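Local coordinates for protein precorrin-6y methylase (Rhodobacter capsulatus, PDB 3NJR) that methylates precorrin-6Y as part of adenosylcobalamin biosynthesis, this chain being its C-terminal, S-adenosylhomocysteine-binding domain, which probably also carries the decarboxylase activity, at residues L144-V155 / R195-R204. Numbering follows the deposited sequence.
Sequences LAPGTRIVANAV and RPQLQWSGQR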
loop_
_atom_site.group_PDB
_atom_site.type_symbol
_atom_site.label_atom_id
_atom_site.label_comp_id
_atom_site.label_asym_id
_atom_site.label_seq_id
_atom_site.Cartn_x
_atom_site.Cartn_y
_atom_site.Cartn_z
ATOM N N LEU A 144 24.157 -24.552 8.248
ATOM C CA LEU A 144 22.851 -24.964 8.736
ATOM C C LEU A 144 22.443 -26.339 8.274
ATOM O O LEU A 144 22.616 -26.698 7.118
ATOM C CB LEU A 144 21.784 -23.940 8.329
ATOM C CG LEU A 144 21.188 -22.920 9.319
ATOM C CD1 LEU A 144 22.045 -22.540 10.533
ATOM C CD2 LEU A 144 20.743 -21.665 8.572
ATOM N N ALA A 145 21.905 -27.111 9.208
ATOM C CA ALA A 145 21.260 -28.377 8.900
ATOM C C ALA A 145 20.157 -28.152 7.850
ATOM O O ALA A 145 19.349 -27.222 7.972
ATOM C CB ALA A 145 20.677 -28.989 10.185
ATOM N N PRO A 146 20.122 -28.995 6.806
ATOM C CA PRO A 146 19.060 -28.836 5.799
ATOM C C PRO A 146 17.683 -28.966 6.462
ATOM O O PRO A 146 17.492 -29.847 7.322
ATOM C CB PRO A 146 19.313 -30.012 4.845
ATOM C CG PRO A 146 19.970 -31.071 5.721
ATOM C CD PRO A 146 20.865 -30.263 6.642
ATOM N N GLY A 147 16.752 -28.082 6.104
ATOM C CA GLY A 147 15.423 -28.061 6.745
ATOM C C GLY A 147 15.255 -27.102 7.921
ATOM O O GLY A 147 14.171 -27.016 8.521
ATOM N N THR A 148 16.337 -26.394 8.256
ATOM C CA THR A 148 16.329 -25.379 9.296
ATOM C C THR A 148 15.522 -24.257 8.680
ATOM O O THR A 148 15.737 -23.931 7.518
ATOM C CB THR A 148 17.777 -24.886 9.629
ATOM O OG1 THR A 148 18.584 -25.987 10.094
ATOM C CG2 THR A 148 17.778 -23.771 10.686
ATOM N N ARG A 149 14.590 -23.680 9.439
ATOM C CA ARG A 149 13.738 -22.629 8.910
ATOM C C ARG A 149 14.414 -21.282 9.074
ATOM O O ARG A 149 15.030 -21.029 10.099
ATOM C CB ARG A 149 12.351 -22.671 9.573
ATOM C CG ARG A 149 11.810 -24.115 9.736
ATOM C CD ARG A 149 10.382 -24.216 10.283
ATOM N NE ARG A 149 10.230 -23.658 11.625
ATOM C CZ ARG A 149 10.393 -24.329 12.770
ATOM N NH1 ARG A 149 10.222 -23.701 13.927
ATOM N NH2 ARG A 149 10.738 -25.610 12.776
ATOM N N ILE A 150 14.316 -20.433 8.045
ATOM C CA ILE A 150 14.845 -19.054 8.070
ATOM C C ILE A 150 13.740 -18.020 7.907
ATOM O O ILE A 150 12.843 -18.191 7.080
ATOM C CB ILE A 150 15.864 -18.762 6.942
ATOM C CG1 ILE A 150 16.635 -20.022 6.513
ATOM C CG2 ILE A 150 16.795 -17.598 7.345
ATOM C CD1 ILE A 150 17.843 -20.390 7.356
ATOM N N VAL A 151 13.823 -16.939 8.691
ATOM C CA VAL A 151 12.872 -15.841 8.593
ATOM C C VAL A 151 13.596 -14.510 8.742
ATOM O O VAL A 151 14.306 -14.286 9.706
ATOM C CB VAL A 151 11.685 -15.990 9.611
ATOM C CG1 VAL A 151 10.724 -14.796 9.552
ATOM C CG2 VAL A 151 10.919 -17.293 9.365
ATOM N N ALA A 152 13.411 -13.628 7.763
ATOM C CA ALA A 152 14.077 -12.326 7.765
ATOM C C ALA A 152 13.117 -11.203 7.419
ATOM O O ALA A 152 12.280 -11.368 6.553
ATOM C CB ALA A 152 15.219 -12.340 6.788
ATOM N N ASN A 153 13.243 -10.072 8.114
ATOM C CA ASN A 153 12.541 -8.821 7.772
ATOM C C ASN A 153 13.510 -7.804 7.137
ATOM O O ASN A 153 14.627 -7.645 7.583
ATOM C CB ASN A 153 11.869 -8.209 9.003
ATOM C CG ASN A 153 10.923 -9.186 9.719
ATOM O OD1 ASN A 153 10.272 -10.025 9.093
ATOM N ND2 ASN A 153 10.847 -9.068 11.038
ATOM N N ALA A 154 13.080 -7.129 6.083
ATOM C CA ALA A 154 13.892 -6.097 5.440
ATOM C C ALA A 154 13.139 -4.766 5.409
ATOM O O ALA A 154 11.956 -4.730 5.085
ATOM C CB ALA A 154 14.238 -6.525 4.036
ATOM N N VAL A 155 13.816 -3.671 5.732
ATOM C CA VAL A 155 13.177 -2.348 5.636
ATOM C C VAL A 155 13.958 -1.330 4.767
ATOM O O VAL A 155 13.511 -0.177 4.597
ATOM C CB VAL A 155 12.834 -1.780 7.026
ATOM C CG1 VAL A 155 14.107 -1.373 7.782
ATOM C CG2 VAL A 155 11.856 -0.626 6.892
ATOM N N ARG A 195 6.314 2.328 6.223
ATOM C CA ARG A 195 7.038 1.740 5.092
ATOM C C ARG A 195 6.551 0.323 4.880
ATOM O O ARG A 195 6.245 -0.373 5.842
ATOM C CB ARG A 195 8.529 1.674 5.373
ATOM C CG ARG A 195 9.151 2.991 5.643
ATOM C CD ARG A 195 10.647 2.858 5.725
ATOM N NE ARG A 195 11.251 4.187 5.656
ATOM C CZ ARG A 195 11.418 4.999 6.700
ATOM N NH1 ARG A 195 11.049 4.603 7.912
ATOM N NH2 ARG A 195 11.962 6.205 6.532
ATOM N N PRO A 196 6.487 -0.136 3.626
ATOM C CA PRO A 196 6.313 -1.590 3.553
ATOM C C PRO A 196 7.567 -2.275 4.109
ATOM O O PRO A 196 8.654 -1.677 4.137
ATOM C CB PRO A 196 6.162 -1.866 2.061
ATOM C CG PRO A 196 6.828 -0.702 1.392
ATOM C CD PRO A 196 6.764 0.481 2.319
ATOM N N GLN A 197 7.408 -3.501 4.589
ATOM C CA GLN A 197 8.530 -4.297 5.050
ATOM C C GLN A 197 8.425 -5.590 4.259
ATOM O O GLN A 197 7.323 -6.081 3.991
ATOM C CB GLN A 197 8.425 -4.542 6.561
ATOM C CG GLN A 197 9.747 -4.433 7.339
ATOM C CD GLN A 197 9.570 -4.065 8.831
ATOM O OE1 GLN A 197 9.110 -2.971 9.176
ATOM N NE2 GLN A 197 9.978 -4.974 9.712
ATOM N N LEU A 198 9.564 -6.120 3.834
ATOM C CA LEU A 198 9.568 -7.415 3.179
ATOM C C LEU A 198 9.968 -8.494 4.174
ATOM O O LEU A 198 10.778 -8.257 5.070
ATOM C CB LEU A 198 10.470 -7.407 1.946
ATOM C CG LEU A 198 9.764 -7.410 0.579
ATOM C CD1 LEU A 198 8.860 -6.202 0.395
ATOM C CD2 LEU A 198 10.778 -7.517 -0.566
ATOM N N GLN A 199 9.359 -9.665 4.038
ATOM C CA GLN A 199 9.644 -10.768 4.932
ATOM C C GLN A 199 9.790 -12.041 4.136
ATOM O O GLN A 199 8.879 -12.449 3.407
ATOM C CB GLN A 199 8.566 -10.924 6.003
ATOM C CG GLN A 199 8.852 -12.065 6.988
ATOM C CD GLN A 199 7.646 -12.454 7.837
ATOM O OE1 GLN A 199 6.761 -13.168 7.376
ATOM N NE2 GLN A 199 7.633 -12.015 9.093
ATOM N N TRP A 200 10.950 -12.662 4.269
ATOM C CA TRP A 200 11.157 -13.930 3.644
ATOM C C TRP A 200 11.084 -15.040 4.676
ATOM O O TRP A 200 11.523 -14.902 5.843
ATOM C CB TRP A 200 12.479 -13.960 2.888
ATOM C CG TRP A 200 12.753 -15.292 2.247
ATOM C CD1 TRP A 200 11.978 -15.944 1.319
ATOM C CD2 TRP A 200 13.877 -16.142 2.497
ATOM N NE1 TRP A 200 12.554 -17.154 0.978
ATOM C CE2 TRP A 200 13.721 -17.299 1.677
ATOM C CE3 TRP A 200 15.011 -16.036 3.324
ATOM C CZ2 TRP A 200 14.655 -18.339 1.659
ATOM C CZ3 TRP A 200 15.952 -17.071 3.303
ATOM C CH2 TRP A 200 15.759 -18.216 2.471
ATOM N N SER A 201 10.526 -16.152 4.233
ATOM C CA SER A 201 10.385 -17.300 5.074
ATOM C C SER A 201 10.702 -18.508 4.185
ATOM O O SER A 201 9.993 -18.784 3.210
ATOM C CB SER A 201 8.960 -17.327 5.631
ATOM O OG SER A 201 8.716 -18.498 6.364
ATOM N N GLY A 202 11.801 -19.192 4.492
ATOM C CA GLY A 202 12.211 -20.370 3.738
ATOM C C GLY A 202 12.928 -21.375 4.610
ATOM O O GLY A 202 12.818 -21.339 5.821
ATOM N N GLN A 203 13.675 -22.277 3.987
ATOM C CA GLN A 203 14.430 -23.282 4.739
ATOM C C GLN A 203 15.657 -23.833 4.005
ATOM O O GLN A 203 15.644 -23.874 2.781
ATOM C CB GLN A 203 13.508 -24.423 5.142
ATOM C CG GLN A 203 13.062 -25.265 4.006
ATOM C CD GLN A 203 12.372 -26.498 4.500
ATOM O OE1 GLN A 203 11.505 -26.428 5.386
ATOM N NE2 GLN A 203 12.760 -27.656 3.951
ATOM N N ARG A 204 16.704 -24.174 4.783
ATOM C CA ARG A 204 17.898 -25.028 4.448
ATOM C C ARG A 204 19.275 -24.346 4.618
ATOM O O ARG A 204 20.310 -25.009 4.862
ATOM C CB ARG A 204 17.796 -25.770 3.100
ATOM C CG ARG A 204 16.867 -26.959 3.154
ATOM C CD ARG A 204 16.126 -27.140 1.834
ATOM N NE ARG A 204 16.600 -28.295 1.063
ATOM C CZ ARG A 204 16.161 -29.545 1.232
ATOM N NH1 ARG A 204 15.242 -29.817 2.159
ATOM N NH2 ARG A 204 16.640 -30.528 0.474
#
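Ile150, Ala152 and Ala154 each exchange two backbone hydrogen bonds with Gly202, Trp200 and Leu198, respectively. In the Ile150 pair, Ile150 N lies 2.8 Å from Gly202 O. Arg204 N extends the bonding to Thr148 O, at 2.9 Å. Between the side chains there is one weak bond, from Gln199 NE2 to Asn153 OD1 at 3.3 Å. The two amides lie side by side and nearly coplanar, 21° apart. Gln199 reaches this place with CG anti to its backbone N (chi1 -179°) and an extended chain. Asn153 ND2 has a weak hydrogen bond to Thr47 of helix 41-51.

The strands are antiparallel, at 166°. They join the parallel part of the sheet to its C-terminal hairpin; the strand order 3-2-1-4-5-7-6 is that of class I S-adenosylmethionine-dependent methyltransferases. The side chain of Asn153 lies about 7 Å from the bound S-adenosylhomocysteine.

Val151 shares the Asn153 face, its CG2 packing 3.9 Å from Ser201 OG. On the other face the Trp200 ring lies obliquely to Ile150, with CZ3 4.0 Å from Ile150 CB. The indole lies along its own strand, reaching toward Gly202. Gly202 N stands 3.9 Å above the ring plane, over its centre. Trp200 NE1 is hydrogen-bonded to Gly171 O. Ala152 and Ala154 pack against helix 157-170. At one end of the contact, Val155 CG2 meets Arg195 CD at 3.9 Å. At the other, Arg204 CG lies against Gly147, which belongs to the type II beta turn from Ala145 to Thr148.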